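Local structure of DUF211 domain-containing protein (Archaeoglobus fulgidus DSM 4304, 3BPD) at residues F[9-14]-F[60-65]; F[37-42]-F[49-54]. The protein is of unknown function but binds magnesium ions and assembles into a heptamer. The protein carries 1 engineered substitution. All blocks are in the same frame, centred on the assembly; numbering follows the deposited sequence.

Both contacts belong to one four-stranded antiparallel sheet with two helices on it, in the order of secondary structure and strand order of a ferredoxin-like fold. Contact 1 sets strand 9-14 under the start of a helix at 60-65; contact 2 pairs strands 37-42 and 49-54 of a hairpin. Their centres lie about 11 Å apart. They meet edge by edge, since strand 49-54 is the neighbour of 9-14: Leu11 N lies 2.7 Å from Ile53 O and Val13 O lies 2.8 Å from Ile51 N, both probable hydrogen bonds. Asp12 of contact 1 binds a magnesium ion; Asn50 of contact 2 only lies near another, about 4 Å from its side chain, held by Glu43 and Asp45.

Contact 1: residues F[9-14]-F[60-65]; sequences LVLDVL and LDYEQI. With MG (magnesium ion), chain Y.
Leu9 pushes its CD1 methyl into the angle between Tyr62 and Ile65, and this is the tight part of the contact. The methyl meets the tyrosine ring at its edge, in the ring plane, 3.8 Å from Tyr62 CD1, and lies 4.0 Å from Ile65 CD1. Leu60 adds a third apolar neighbour. With Tyr62 CG anti to the backbone N (chi1 -176°), the ring lies along the tips of Leu9 and Leu11 rather than over the strand. Leu11 completes the patch more loosely, its CD1 lying 4.3 Å from Ile65 CG2. Branched aliphatic chains suit this dry layer, which has no hydrogen bond across it.

The outer side of the helix start is polar: Asp61 and Glu63 are exposed. Asp61 is the N-cap, and Gln64 N donates to its OD2 at 3.0 Å from above the carboxylate plane. On the strand's other face Asp12 OD1 binds a magnesium ion at 2.2 Å, a site shared with Ser78.

Strand 6-16 runs between strands 48-57 and 75-85. Helix 62-71 covers its leucine face, where Ile69 continues the packing onto Leu11 and Val13, while Ile22 of a neighbouring subunit closes over Leu9 and Tyr62.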
loop_
_atom_site.group_PDB
_atom_site.type_symbol
_atom_site.label_atom_id
_atom_site.label_comp_id
_atom_site.label_asym_id
_atom_site.label_seq_id
_atom_site.Cartn_x
_atom_site.Cartn_y
_atom_site.Cartn_z
ATOM N N LEU F 9 -12.960 5.162 -18.055
ATOM C CA LEU F 9 -13.022 6.614 -18.138
ATOM C C LEU F 9 -13.264 7.224 -16.754
ATOM O O LEU F 9 -14.020 6.687 -15.940
ATOM C CB LEU F 9 -14.165 7.049 -19.074
ATOM C CG LEU F 9 -14.085 6.648 -20.544
ATOM C CD1 LEU F 9 -15.430 6.819 -21.239
ATOM C CD2 LEU F 9 -13.022 7.494 -21.208
ATOM N N VAL F 10 -12.596 8.330 -16.467
ATOM C CA VAL F 10 -12.841 9.013 -15.211
ATOM C C VAL F 10 -13.324 10.370 -15.686
ATOM O O VAL F 10 -12.566 11.160 -16.234
ATOM C CB VAL F 10 -11.570 9.145 -14.332
ATOM C CG1 VAL F 10 -11.868 10.056 -13.140
ATOM C CG2 VAL F 10 -11.121 7.761 -13.843
ATOM N N LEU F 11 -14.609 10.613 -15.514
ATOM C CA LEU F 11 -15.192 11.858 -15.958
ATOM C C LEU F 11 -15.496 12.848 -14.846
ATOM O O LEU F 11 -16.079 12.498 -13.827
ATOM C CB LEU F 11 -16.468 11.558 -16.740
ATOM C CG LEU F 11 -16.269 10.562 -17.883
ATOM C CD1 LEU F 11 -17.532 10.472 -18.707
ATOM C CD2 LEU F 11 -15.101 11.005 -18.752
ATOM N N ASP F 12 -15.072 14.089 -15.035
ATOM C CA ASP F 12 -15.365 15.130 -14.067
ATOM C C ASP F 12 -16.685 15.718 -14.538
ATOM O O ASP F 12 -16.751 16.327 -15.609
ATOM C CB ASP F 12 -14.304 16.222 -14.091
ATOM C CG ASP F 12 -14.721 17.436 -13.299
ATOM O OD1 ASP F 12 -14.068 18.488 -13.443
ATOM O OD2 ASP F 12 -15.708 17.336 -12.527
ATOM N N VAL F 13 -17.732 15.541 -13.744
ATOM C CA VAL F 13 -19.045 16.038 -14.123
ATOM C C VAL F 13 -19.707 16.996 -13.137
ATOM O O VAL F 13 -19.643 16.806 -11.923
ATOM C CB VAL F 13 -20.003 14.854 -14.386
ATOM C CG1 VAL F 13 -21.421 15.349 -14.573
ATOM C CG2 VAL F 13 -19.551 14.095 -15.620
ATOM N N LEU F 14 -20.326 18.042 -13.681
ATOM C CA LEU F 14 -21.061 19.018 -12.886
ATOM C C LEU F 14 -22.526 18.777 -13.244
ATOM O O LEU F 14 -22.852 18.531 -14.403
ATOM C CB LEU F 14 -20.667 20.448 -13.258
ATOM C CG LEU F 14 -21.518 21.542 -12.594
ATOM C CD1 LEU F 14 -21.054 21.759 -11.154
ATOM C CD2 LEU F 14 -21.406 22.832 -13.386
ATOM N N LEU F 60 -15.966 0.504 -24.759
ATOM C CA LEU F 60 -16.990 1.486 -24.418
ATOM C C LEU F 60 -17.226 2.509 -25.514
ATOM O O LEU F 60 -16.302 2.902 -26.216
ATOM C CB LEU F 60 -16.609 2.240 -23.142
ATOM C CG LEU F 60 -16.303 1.523 -21.827
ATOM C CD1 LEU F 60 -16.027 2.591 -20.785
ATOM C CD2 LEU F 60 -17.464 0.640 -21.377
ATOM N N ASP F 61 -18.470 2.955 -25.636
ATOM C CA ASP F 61 -18.854 3.967 -26.619
ATOM C C ASP F 61 -18.982 5.328 -25.912
ATOM O O ASP F 61 -20.003 5.626 -25.294
ATOM C CB ASP F 61 -20.185 3.560 -27.268
ATOM C CG ASP F 61 -20.750 4.629 -28.183
ATOM O OD1 ASP F 61 -21.656 4.293 -28.977
ATOM O OD2 ASP F 61 -20.312 5.800 -28.109
ATOM N N TYR F 62 -17.947 6.152 -26.015
ATOM C CA TYR F 62 -17.955 7.456 -25.367
ATOM C C TYR F 62 -19.199 8.300 -25.631
ATOM O O TYR F 62 -19.813 8.812 -24.693
ATOM C CB TYR F 62 -16.710 8.267 -25.748
ATOM C CG TYR F 62 -16.649 9.579 -25.008
ATOM C CD1 TYR F 62 -16.502 9.617 -23.617
ATOM C CD2 TYR F 62 -16.782 10.782 -25.688
ATOM C CE1 TYR F 62 -16.493 10.829 -22.926
ATOM C CE2 TYR F 62 -16.776 11.996 -25.014
ATOM C CZ TYR F 62 -16.630 12.017 -23.636
ATOM O OH TYR F 62 -16.629 13.236 -22.991
ATOM N N GLU F 63 -19.570 8.466 -26.894
ATOM C CA GLU F 63 -20.753 9.259 -27.213
ATOM C C GLU F 63 -21.969 8.741 -26.438
ATOM O O GLU F 63 -22.685 9.508 -25.796
ATOM C CB GLU F 63 -21.034 9.224 -28.723
ATOM C CG GLU F 63 -19.943 9.865 -29.611
ATOM C CD GLU F 63 -19.705 11.365 -29.347
ATOM O OE1 GLU F 63 -20.684 12.149 -29.352
ATOM O OE2 GLU F 63 -18.527 11.751 -29.152
ATOM N N GLN F 64 -22.193 7.435 -26.496
ATOM C CA GLN F 64 -23.313 6.843 -25.789
ATOM C C GLN F 64 -23.256 7.182 -24.296
ATOM O O GLN F 64 -24.268 7.549 -23.704
ATOM C CB GLN F 64 -23.320 5.325 -25.978
ATOM C CG GLN F 64 -24.510 4.640 -25.328
ATOM C CD GLN F 64 -24.428 3.130 -25.413
ATOM O OE1 GLN F 64 -23.387 2.543 -25.116
ATOM N NE2 GLN F 64 -25.530 2.490 -25.806
ATOM N N ILE F 65 -22.079 7.058 -23.688
ATOM C CA ILE F 65 -21.929 7.367 -22.272
ATOM C C ILE F 65 -22.202 8.848 -22.029
ATOM O O ILE F 65 -22.862 9.217 -21.051
ATOM C CB ILE F 65 -20.517 7.010 -21.765
ATOM C CG1 ILE F 65 -20.364 5.488 -21.714
ATOM C CG2 ILE F 65 -20.288 7.611 -20.389
ATOM C CD1 ILE F 65 -18.976 5.000 -21.378
HETATM MG MG MG Y . -12.066 18.756 -14.381
#

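Contact 2: residues F[37-42]-F[49-54]; sequences VNIHLS and ENIKIT
Asn38 and Thr54 bond reciprocally through their backbones, Asn38 N to Thr54 O and Thr54 N to Asn38 O, both at 2.8 Å. His40 and Lys52 form the next hydrogen-bonded pair, with His40 N to Lys52 O at 2.7 Å. Toward the turn Ser42 N donates to Asn50 O less straight, at 142°. Between these pairs Ile39 faces Ile53, and Leu41 faces Ile51, as non-hydrogen-bonded pairs of the antiparallel hairpin.

The isoleucines and Leu41 share one face of the sheet. Ile39 and Ile53 lie side by side, their CG1 atoms 4.0 Å apart. In Ile51, CG1 stands between the backbone N and the carbonyl carbon (chi1 62°), which sends CD1 to within 4.0 Å of Ile39 CG2 and leaves CG2 for Leu41 CD1. Phe24 and Ala25 of helix 21-29 pack on Ile39, a place suited to a branched apolar chain.

The face with Asn38, His40, Lys52 and Thr54 is more polar. The CB of Lys52 approaches the edge of the His40 ring near its plane. Asn38 ND2 bonds Glu81 OE1 and Val89 O of a different neighbouring subunit from the one that covers Leu9, and a strand of that subunit pairs with 37-40.

The chemistry therefore divides by face and edge: apolar residues, Val37 and Ile39 among them, seat the hairpin on helix 21-29, while the backbone of the outer strand and a buried amide carry the sheet into the adjoining subunit of the heptamer.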
loop_
_atom_site.group_PDB
_atom_site.type_symbol
_atom_site.label_atom_id
_atom_site.label_comp_id
_atom_site.label_asym_id
_atom_site.label_seq_id
_atom_site.Cartn_x
_atom_site.Cartn_y
_atom_site.Cartn_z
ATOM N N VAL F 37 -19.859 0.870 -12.525
ATOM C CA VAL F 37 -19.786 2.320 -12.444
ATOM C C VAL F 37 -19.584 2.810 -11.021
ATOM O O VAL F 37 -20.202 2.319 -10.083
ATOM C CB VAL F 37 -21.070 2.972 -12.980
ATOM C CG1 VAL F 37 -20.970 4.483 -12.871
ATOM C CG2 VAL F 37 -21.296 2.566 -14.416
ATOM N N ASN F 38 -18.701 3.782 -10.868
ATOM C CA ASN F 38 -18.462 4.363 -9.565
ATOM C C ASN F 38 -18.645 5.864 -9.654
ATOM O O ASN F 38 -18.022 6.548 -10.472
ATOM C CB ASN F 38 -17.055 4.065 -9.066
ATOM C CG ASN F 38 -16.751 4.772 -7.753
ATOM O OD1 ASN F 38 -16.784 6.000 -7.675
ATOM N ND2 ASN F 38 -16.462 3.997 -6.715
ATOM N N ILE F 39 -19.528 6.380 -8.823
ATOM C CA ILE F 39 -19.741 7.806 -8.818
ATOM C C ILE F 39 -19.327 8.365 -7.466
ATOM O O ILE F 39 -19.881 8.017 -6.422
ATOM C CB ILE F 39 -21.196 8.158 -9.148
ATOM C CG1 ILE F 39 -21.507 7.708 -10.574
ATOM C CG2 ILE F 39 -21.391 9.651 -9.061
ATOM C CD1 ILE F 39 -22.844 8.143 -11.077
ATOM N N HIS F 40 -18.306 9.207 -7.498
ATOM C CA HIS F 40 -17.800 9.825 -6.289
ATOM C C HIS F 40 -18.250 11.280 -6.195
ATOM O O HIS F 40 -18.137 12.040 -7.164
ATOM C CB HIS F 40 -16.283 9.766 -6.277
ATOM C CG HIS F 40 -15.672 10.483 -5.120
ATOM N ND1 HIS F 40 -15.693 9.977 -3.838
ATOM C CD2 HIS F 40 -15.067 11.692 -5.040
ATOM C CE1 HIS F 40 -15.126 10.844 -3.018
ATOM N NE2 HIS F 40 -14.739 11.892 -3.723
ATOM N N LEU F 41 -18.770 11.657 -5.032
ATOM C CA LEU F 41 -19.231 13.021 -4.802
ATOM C C LEU F 41 -18.053 13.896 -4.374
ATOM O O LEU F 41 -17.445 13.684 -3.321
ATOM C CB LEU F 41 -20.313 13.039 -3.722
ATOM C CG LEU F 41 -20.776 14.422 -3.256
ATOM C CD1 LEU F 41 -21.341 15.199 -4.426
ATOM C CD2 LEU F 41 -21.819 14.271 -2.164
ATOM N N SER F 42 -17.736 14.886 -5.201
ATOM C CA SER F 42 -16.622 15.786 -4.925
ATOM C C SER F 42 -17.038 16.969 -4.074
ATOM O O SER F 42 -16.316 17.368 -3.175
ATOM C CB SER F 42 -16.023 16.291 -6.234
ATOM O OG SER F 42 -15.578 15.210 -7.040
ATOM N N GLU F 49 -23.768 19.976 -8.065
ATOM C CA GLU F 49 -22.836 19.032 -7.464
ATOM C C GLU F 49 -21.722 18.732 -8.442
ATOM O O GLU F 49 -21.936 18.711 -9.655
ATOM C CB GLU F 49 -23.510 17.701 -7.125
ATOM C CG GLU F 49 -24.759 17.783 -6.294
ATOM C CD GLU F 49 -25.211 16.421 -5.817
ATOM O OE1 GLU F 49 -25.339 15.503 -6.663
ATOM O OE2 GLU F 49 -25.443 16.270 -4.595
ATOM N N ASN F 50 -20.527 18.522 -7.909
ATOM C CA ASN F 50 -19.393 18.147 -8.729
ATOM C C ASN F 50 -19.159 16.694 -8.329
ATOM O O ASN F 50 -19.042 16.374 -7.141
ATOM C CB ASN F 50 -18.173 19.017 -8.415
ATOM C CG ASN F 50 -18.243 20.390 -9.086
ATOM O OD1 ASN F 50 -18.373 20.480 -10.304
ATOM N ND2 ASN F 50 -18.153 21.464 -8.291
ATOM N N ILE F 51 -19.128 15.815 -9.322
ATOM C CA ILE F 51 -18.941 14.395 -9.073
ATOM C C ILE F 51 -17.907 13.774 -10.016
ATOM O O ILE F 51 -17.743 14.227 -11.151
ATOM C CB ILE F 51 -20.295 13.640 -9.230
ATOM C CG1 ILE F 51 -20.814 13.777 -10.669
ATOM C CG2 ILE F 51 -21.329 14.211 -8.269
ATOM C CD1 ILE F 51 -22.148 13.068 -10.924
ATOM N N LYS F 52 -17.206 12.746 -9.533
ATOM C CA LYS F 52 -16.216 12.021 -10.338
ATOM C C LYS F 52 -16.835 10.672 -10.748
ATOM O O LYS F 52 -17.225 9.881 -9.888
ATOM C CB LYS F 52 -14.935 11.773 -9.527
ATOM C CG LYS F 52 -13.690 12.388 -10.133
ATOM C CD LYS F 52 -13.689 13.904 -9.971
ATOM C CE LYS F 52 -12.465 14.551 -10.596
ATOM N NZ LYS F 52 -12.263 15.917 -10.037
ATOM N N ILE F 53 -16.931 10.417 -12.053
ATOM C CA ILE F 53 -17.508 9.166 -12.550
ATOM C C ILE F 53 -16.447 8.239 -13.142
ATOM O O ILE F 53 -15.695 8.628 -14.032
ATOM C CB ILE F 53 -18.572 9.413 -13.646
ATOM C CG1 ILE F 53 -19.755 10.217 -13.081
ATOM C CG2 ILE F 53 -19.067 8.082 -14.190
ATOM C CD1 ILE F 53 -20.812 10.629 -14.132
ATOM N N THR F 54 -16.386 7.014 -12.633
ATOM C CA THR F 54 -15.436 6.033 -13.124
ATOM C C THR F 54 -16.258 4.920 -13.761
ATOM O O THR F 54 -17.089 4.291 -13.100
ATOM C CB THR F 54 -14.582 5.437 -11.976
ATOM O OG1 THR F 54 -13.850 6.480 -11.337
ATOM C CG2 THR F 54 -13.593 4.405 -12.508
#